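Local coordinates for aminoglycoside 6'-n-acetyltransferase (Salmonella choleraesuis, PDB 2VBQ), which transfers an acetyl group from acetyl-CoA to the 6'-amino group of aminoglycoside antibiotics, conferring resistance, and works as a homodimer, at residues K28-L31 / E32-R35. Numbering follows the deposited sequence.
Sequences KTHL and EHWR
T29 O lies close to E32 OE1, and an ordered water joins this pair to H33: it donates to T29 O at 2.9 Å and accepts from H33 N at 3.0 Å, while its further bond to E32 OE1 is weak. The water thus links the carbonyl of the turn to an amide in the first turn of the helix. H30 occupies the N-cap position, and its O accepts from W34 N at 3.0 Å. Its imidazole meets that of H33 edge to edge, CD2 to CD2 at 3.9 Å, each carbon near the plane of the other ring. In this GNAT-family acetyltransferase, segment 28-31 runs from the loop after strand 21-25 into helix 31-41, on which 32-35 lies and which leads toward the substrate-binding residue W42. The i to i+4 pattern continues at L31, whose O receives R35 N at 2.9 Å along an almost straight line (177°). R35 then bends at chi3 (-139°), bringing one guanidinium face over L31 CB, with NH2 also 3.9 Å from L31 CD1; NH1 makes a long, 3.8 Å salt bridge to E32 OE2. L31 CD2 approaches W34 CE3 at 4.3 Å. With CG anti to the backbone N (chi1 176°), the buried indole is placed beside L31 CD2 and against strand 63-70; its ring plane stands nearly perpendicular to that of F77, and NE1 donates to D79.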
# COMPACT_ATOMS: atom_id res chain seq x y z
N LYS A 28 7.06 -17.27 19.46
CA LYS A 28 8.20 -17.00 20.31
C LYS A 28 9.38 -17.95 20.05
O LYS A 28 10.55 -17.53 20.05
CB LYS A 28 7.77 -17.10 21.79
CG LYS A 28 8.67 -16.34 22.76
CD LYS A 28 8.39 -14.84 22.69
CE LYS A 28 9.33 -14.06 23.60
NZ LYS A 28 9.15 -14.36 25.05
N THR A 29 9.09 -19.23 19.82
CA THR A 29 10.15 -20.21 19.62
C THR A 29 10.96 -20.05 18.31
O THR A 29 12.10 -20.49 18.23
CB THR A 29 9.68 -21.67 19.85
OG1 THR A 29 8.81 -22.08 18.79
CG2 THR A 29 8.96 -21.81 21.19
N HIS A 30 10.39 -19.38 17.30
CA HIS A 30 11.10 -19.19 16.03
C HIS A 30 11.66 -17.80 15.85
O HIS A 30 12.09 -17.46 14.75
CB HIS A 30 10.18 -19.47 14.84
CG HIS A 30 9.62 -20.85 14.83
ND1 HIS A 30 8.30 -21.11 15.13
CD2 HIS A 30 10.19 -22.04 14.56
CE1 HIS A 30 8.08 -22.41 15.04
NE2 HIS A 30 9.21 -23.00 14.70
N LEU A 31 11.60 -16.98 16.91
CA LEU A 31 12.01 -15.58 16.80
C LEU A 31 13.45 -15.42 16.36
O LEU A 31 13.74 -14.57 15.52
CB LEU A 31 11.81 -14.82 18.12
CG LEU A 31 10.48 -14.14 18.43
CD1 LEU A 31 10.55 -13.57 19.86
CD2 LEU A 31 10.17 -13.04 17.42
N GLU A 32 14.36 -16.20 16.95
CA GLU A 32 15.80 -16.14 16.53
C GLU A 32 16.05 -16.65 15.10
O GLU A 32 16.86 -16.08 14.39
CB GLU A 32 16.70 -16.87 17.52
CG GLU A 32 16.81 -16.18 18.88
CD GLU A 32 15.61 -16.44 19.78
OE1 GLU A 32 14.74 -17.29 19.44
OE2 GLU A 32 15.54 -15.79 20.85
N HIS A 33 15.36 -17.72 14.69
CA HIS A 33 15.41 -18.18 13.31
C HIS A 33 15.02 -17.05 12.35
O HIS A 33 15.71 -16.80 11.36
CB HIS A 33 14.45 -19.35 13.07
CG HIS A 33 14.84 -20.63 13.74
ND1 HIS A 33 16.14 -21.05 13.86
CD2 HIS A 33 14.07 -21.60 14.28
CE1 HIS A 33 16.16 -22.22 14.48
NE2 HIS A 33 14.92 -22.59 14.73
N TRP A 34 13.91 -16.38 12.67
CA TRP A 34 13.37 -15.29 11.85
C TRP A 34 14.29 -14.06 11.78
O TRP A 34 14.64 -13.61 10.69
CB TRP A 34 11.98 -14.93 12.36
CG TRP A 34 11.33 -13.78 11.70
CD1 TRP A 34 10.72 -13.76 10.47
CD2 TRP A 34 11.18 -12.47 12.26
NE1 TRP A 34 10.20 -12.49 10.23
CE2 TRP A 34 10.48 -11.69 11.30
CE3 TRP A 34 11.56 -11.89 13.48
CZ2 TRP A 34 10.13 -10.35 11.54
CZ3 TRP A 34 11.23 -10.54 13.71
CH2 TRP A 34 10.51 -9.79 12.75
N ARG A 35 14.71 -13.54 12.94
CA ARG A 35 15.66 -12.43 12.99
C ARG A 35 16.98 -12.77 12.23
O ARG A 35 17.52 -11.93 11.52
CB ARG A 35 15.98 -12.06 14.45
CG ARG A 35 14.85 -11.48 15.31
CD ARG A 35 15.49 -10.90 16.63
NE ARG A 35 14.68 -11.20 17.82
CZ ARG A 35 15.02 -12.08 18.77
NH1 ARG A 35 16.17 -12.76 18.69
NH2 ARG A 35 14.22 -12.29 19.81
O HOH W 1 14.50 -19.44 16.93